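Local coordinates for oxygen-independent coproporphyrinogen III oxidase (Escherichia coli, PDB 1OLT), which catalyses the oxygen-independent oxidative decarboxylation of two propionate groups of coproporphyrinogen III to vinyl groups in heme biosynthesis, using a [4Fe-4S] cluster and S-adenosylmethionine, at residues A[63-71]-A[248-256]. Residues are numbered along the deposited sequence; the frame is centred on the assembly and turned at random. Where two conformers were deposited one is given.
Sequences HKLCYFCGC and IFAAQRKIK. With SF4 (iron/sulfur cluster), chain B; SAM (S-adenosylmethionine), chain C.
Tyr-67 lies against the 3-10 turn 250-254. Its CB sits 3.6 Å from Ala-251 O and 4.0 Å from Ile-255 CG1. CG and CD2 meet Lys-254 CB, CD2 at 3.6 Å. The other ring atoms lie under Lys-254 CD, which makes a CH-pi contact over one face, 3.8 Å from the centroid. At the tip, OH is also near Lys-254 CD. With CG anti to the carbonyl carbon (chi1 -61°), the ring passes obliquely across the lysine chain. Without the ring, as with an alanine here, the Lys-254 methylenes would probably lose the surface they pack on. Next to it, Leu-65 packs its methyls on Ala-251 CB. Gln-252 NE2 gives a nearly straight hydrogen bond to Phe-68 O (3.0 Å, 167°), from above the carbonyl plane. NE2 also donates to Ala-243 O, and OE1 accepts from Leu-245 N. Gly-70 CA sits over the centre of the Phe-249 ring. Segment 63-71 carries the last two cysteines of the radical SAM CX3CX2C motif, Cys-66 and Cys-69, which bind cluster irons; Cys-62 is the third. Gly-70 N hydrogen-bonds adenine N7 of the iron-chelating SAM. The cluster loop follows strand 53-62; the 3-10 turn precedes helix 263-279. Val-182 of helix 176-182 touches Phe-68 and Ile-255.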
loop_
_atom_site.group_PDB
_atom_site.type_symbol
_atom_site.label_atom_id
_atom_site.label_comp_id
_atom_site.label_asym_id
_atom_site.label_seq_id
_atom_site.Cartn_x
_atom_site.Cartn_y
_atom_site.Cartn_z
ATOM N N HIS A 63 -10.220 -16.762 4.674
ATOM C CA HIS A 63 -10.999 -18.017 4.610
ATOM C C HIS A 63 -10.177 -19.184 4.024
ATOM O O HIS A 63 -10.325 -20.328 4.444
ATOM C CB HIS A 63 -12.268 -17.825 3.758
ATOM C CG HIS A 63 -13.225 -16.849 4.358
ATOM N ND1 HIS A 63 -13.674 -16.951 5.654
ATOM C CD2 HIS A 63 -13.901 -15.824 3.809
ATOM C CE1 HIS A 63 -14.527 -15.975 5.908
ATOM N NE2 HIS A 63 -14.673 -15.266 4.812
ATOM N N LYS A 64 -9.293 -18.857 3.061
ATOM C CA LYS A 64 -8.699 -19.855 2.186
ATOM C C LYS A 64 -7.261 -19.448 1.724
ATOM O O LYS A 64 -6.968 -18.250 1.615
ATOM C CB LYS A 64 -9.633 -20.027 0.976
ATOM C CG LYS A 64 -9.337 -21.301 0.182
ATOM C CD LYS A 64 -10.236 -21.508 -1.078
ATOM C CE LYS A 64 -11.782 -21.641 -0.752
ATOM N NZ LYS A 64 -12.558 -21.825 -2.081
ATOM N N LEU A 65 -6.399 -20.395 1.475
ATOM C CA LEU A 65 -4.978 -20.108 1.219
ATOM C C LEU A 65 -4.712 -19.835 -0.277
ATOM O O LEU A 65 -4.696 -20.725 -1.053
ATOM C CB LEU A 65 -4.102 -21.260 1.667
ATOM C CG LEU A 65 -2.602 -21.178 1.444
ATOM C CD1 LEU A 65 -2.043 -19.987 2.227
ATOM C CD2 LEU A 65 -2.003 -22.436 1.877
ATOM N N CYS A 66 -4.544 -18.549 -0.639
ATOM C CA CYS A 66 -4.110 -18.203 -1.961
ATOM C C CYS A 66 -2.624 -18.572 -2.038
ATOM O O CYS A 66 -1.833 -18.059 -1.239
ATOM C CB CYS A 66 -4.271 -16.706 -2.206
ATOM S SG CYS A 66 -5.993 -16.084 -2.057
ATOM N N TYR A 67 -2.237 -19.371 -3.024
ATOM C CA TYR A 67 -0.863 -19.864 -3.114
ATOM C C TYR A 67 0.186 -18.798 -3.486
ATOM O O TYR A 67 1.341 -18.997 -3.128
ATOM C CB TYR A 67 -0.739 -21.003 -4.093
ATOM C CG TYR A 67 -1.578 -22.254 -3.772
ATOM C CD1 TYR A 67 -2.070 -22.498 -2.502
ATOM C CD2 TYR A 67 -1.896 -23.159 -4.794
ATOM C CE1 TYR A 67 -2.885 -23.643 -2.238
ATOM C CE2 TYR A 67 -2.672 -24.329 -4.540
ATOM C CZ TYR A 67 -3.168 -24.550 -3.256
ATOM O OH TYR A 67 -3.958 -25.670 -2.969
ATOM N N PHE A 68 -0.210 -17.697 -4.127
ATOM C CA PHE A 68 0.712 -16.598 -4.481
ATOM C C PHE A 68 0.987 -15.662 -3.308
ATOM O O PHE A 68 1.906 -14.852 -3.357
ATOM C CB PHE A 68 0.149 -15.769 -5.660
ATOM C CG PHE A 68 -1.170 -15.121 -5.345
ATOM C CD1 PHE A 68 -1.241 -14.008 -4.524
ATOM C CD2 PHE A 68 -2.330 -15.661 -5.797
ATOM C CE1 PHE A 68 -2.468 -13.454 -4.177
ATOM C CE2 PHE A 68 -3.569 -15.118 -5.432
ATOM C CZ PHE A 68 -3.621 -14.008 -4.608
ATOM N N CYS A 69 0.193 -15.740 -2.236
ATOM C CA CYS A 69 0.120 -14.625 -1.326
ATOM C C CYS A 69 1.290 -14.457 -0.390
ATOM O O CYS A 69 1.649 -15.365 0.278
ATOM C CB CYS A 69 -1.216 -14.628 -0.505
ATOM S SG CYS A 69 -1.362 -13.243 0.612
ATOM N N GLY A 70 1.826 -13.205 -0.337
ATOM C CA GLY A 70 2.950 -12.824 0.466
ATOM C C GLY A 70 2.575 -11.908 1.620
ATOM O O GLY A 70 3.437 -11.402 2.302
ATOM N N CYS A 71 1.280 -11.721 1.892
ATOM C CA CYS A 71 0.823 -10.758 2.927
ATOM C C CYS A 71 1.016 -11.349 4.350
ATOM O O CYS A 71 1.184 -12.572 4.479
ATOM C CB CYS A 71 -0.644 -10.376 2.702
ATOM S SG CYS A 71 -1.069 -9.863 1.011
ATOM N N ILE A 248 10.292 -18.248 1.965
ATOM C CA ILE A 248 9.675 -17.381 2.941
ATOM C C ILE A 248 8.146 -17.567 3.018
ATOM O O ILE A 248 7.585 -17.619 4.092
ATOM C CB ILE A 248 9.976 -15.906 2.592
ATOM C CG1 ILE A 248 11.479 -15.647 2.569
ATOM C CG2 ILE A 248 9.247 -14.916 3.581
ATOM C CD1 ILE A 248 12.186 -16.008 3.845
ATOM N N PHE A 249 7.511 -17.706 1.862
ATOM C CA PHE A 249 6.015 -17.820 1.765
ATOM C C PHE A 249 5.679 -19.200 1.364
ATOM O O PHE A 249 5.721 -19.506 0.205
ATOM C CB PHE A 249 5.469 -16.837 0.750
ATOM C CG PHE A 249 5.946 -15.423 0.978
ATOM C CD1 PHE A 249 5.639 -14.765 2.148
ATOM C CD2 PHE A 249 6.663 -14.774 0.044
ATOM C CE1 PHE A 249 6.102 -13.457 2.369
ATOM C CE2 PHE A 249 7.125 -13.470 0.256
ATOM C CZ PHE A 249 6.806 -12.825 1.438
ATOM N N ALA A 250 5.333 -20.051 2.320
ATOM C CA ALA A 250 5.307 -21.509 2.085
ATOM C C ALA A 250 4.265 -21.941 1.062
ATOM O O ALA A 250 4.455 -22.902 0.313
ATOM C CB ALA A 250 5.136 -22.303 3.420
ATOM N N ALA A 251 3.179 -21.243 0.984
ATOM C CA ALA A 251 2.109 -21.667 -0.020
ATOM C C ALA A 251 2.572 -21.567 -1.429
ATOM O O ALA A 251 2.149 -22.344 -2.310
ATOM C CB ALA A 251 0.896 -20.868 0.148
ATOM N N GLN A 252 3.533 -20.654 -1.666
ATOM C CA GLN A 252 4.051 -20.517 -3.024
ATOM C C GLN A 252 4.798 -21.748 -3.489
ATOM O O GLN A 252 5.015 -21.931 -4.711
ATOM C CB GLN A 252 4.928 -19.269 -3.142
ATOM C CG GLN A 252 4.246 -17.955 -2.780
ATOM C CD GLN A 252 5.271 -16.787 -2.877
ATOM O OE1 GLN A 252 6.442 -17.063 -2.899
ATOM N NE2 GLN A 252 4.808 -15.541 -3.023
ATOM N N ARG A 253 5.133 -22.651 -2.560
ATOM C CA ARG A 253 5.713 -23.956 -2.968
ATOM C C ARG A 253 4.758 -24.777 -3.762
ATOM O O ARG A 253 5.184 -25.642 -4.485
ATOM C CB ARG A 253 6.278 -24.772 -1.786
ATOM C CG ARG A 253 7.228 -23.957 -0.917
ATOM C CD ARG A 253 7.674 -24.621 0.384
ATOM N NE ARG A 253 8.166 -23.571 1.237
ATOM C CZ ARG A 253 8.340 -23.657 2.536
ATOM N NH1 ARG A 253 8.071 -24.777 3.189
ATOM N NH2 ARG A 253 8.727 -22.588 3.178
ATOM N N LYS A 254 3.471 -24.458 -3.690
ATOM C CA LYS A 254 2.469 -25.163 -4.515
ATOM C C LYS A 254 2.430 -24.672 -5.920
ATOM O O LYS A 254 1.754 -25.274 -6.747
ATOM C CB LYS A 254 1.071 -25.028 -3.866
ATOM C CG LYS A 254 1.018 -25.791 -2.549
ATOM C CD LYS A 254 -0.368 -26.253 -2.129
ATOM C CE LYS A 254 -0.306 -27.432 -1.122
ATOM N NZ LYS A 254 -0.913 -28.623 -1.741
ATOM N N ILE A 255 3.117 -23.558 -6.199
ATOM C CA ILE A 255 3.221 -23.021 -7.525
ATOM C C ILE A 255 4.470 -23.643 -8.184
ATOM O O ILE A 255 5.522 -23.656 -7.622
ATOM C CB ILE A 255 3.263 -21.466 -7.448
ATOM C CG1 ILE A 255 1.884 -20.943 -7.055
ATOM C CG2 ILE A 255 3.686 -20.854 -8.750
ATOM C CD1 ILE A 255 1.829 -19.487 -6.808
ATOM N N LYS A 256 4.300 -24.194 -9.373
ATOM C CA LYS A 256 5.405 -24.737 -10.152
ATOM C C LYS A 256 6.183 -23.581 -10.826
ATOM O O LYS A 256 5.622 -22.796 -11.603
ATOM C CB LYS A 256 4.899 -25.700 -11.260
ATOM C CG LYS A 256 4.451 -27.117 -10.840
ATOM C CD LYS A 256 5.519 -27.884 -10.026
ATOM C CE LYS A 256 5.296 -29.393 -10.067
ATOM N NZ LYS A 256 6.574 -30.159 -9.993
HETATM FE FE1 SF4 B . -5.834 -13.729 2.064
HETATM FE FE2 SF4 B . -3.710 -13.127 0.583
HETATM FE FE3 SF4 B . -6.007 -12.054 0.234
HETATM FE FE4 SF4 B . -5.634 -14.325 -0.336
HETATM S S1 SF4 B . -4.564 -12.609 -1.421
HETATM S S2 SF4 B . -7.540 -13.700 0.620
HETATM S S3 SF4 B . -4.465 -15.116 1.221
HETATM S S4 SF4 B . -4.698 -11.843 1.947
HETATM N N SAM C . -7.596 -10.336 1.245
HETATM C CA SAM C . -8.259 -9.608 0.172
HETATM C C SAM C . -8.177 -10.293 -1.198
HETATM O O SAM C . -7.273 -11.178 -1.395
HETATM O OXT SAM C . -9.050 -9.975 -1.979
HETATM C CB SAM C . -7.554 -8.240 0.085
HETATM C CG SAM C . -6.318 -8.038 -0.748
HETATM S SD SAM C . -4.831 -8.788 -0.136
HETATM C CE SAM C . -4.669 -8.189 1.551
HETATM C "C5'" SAM C . -3.536 -7.589 -0.768
HETATM C "C4'" SAM C . -2.984 -7.750 -2.229
HETATM O "O4'" SAM C . -1.615 -8.131 -2.292
HETATM C "C3'" SAM C . -3.664 -8.845 -3.016
HETATM O "O3'" SAM C . -4.991 -8.513 -3.441
HETATM C "C2'" SAM C . -2.661 -9.151 -4.136
HETATM O "O2'" SAM C . -2.967 -8.404 -5.313
HETATM C "C1'" SAM C . -1.351 -8.655 -3.575
HETATM N N9 SAM C . -0.350 -9.691 -3.422
HETATM C C8 SAM C . -0.352 -10.637 -2.430
HETATM N N7 SAM C . 0.722 -11.409 -2.566
HETATM C C5 SAM C . 1.433 -10.942 -3.641
HETATM C C6 SAM C . 2.635 -11.350 -4.244
HETATM N N6 SAM C . 3.366 -12.369 -3.791
HETATM N N1 SAM C . 3.075 -10.651 -5.333
HETATM C C2 SAM C . 2.332 -9.573 -5.827
HETATM N N3 SAM C . 1.178 -9.170 -5.246
HETATM C C4 SAM C . 0.740 -9.862 -4.175
#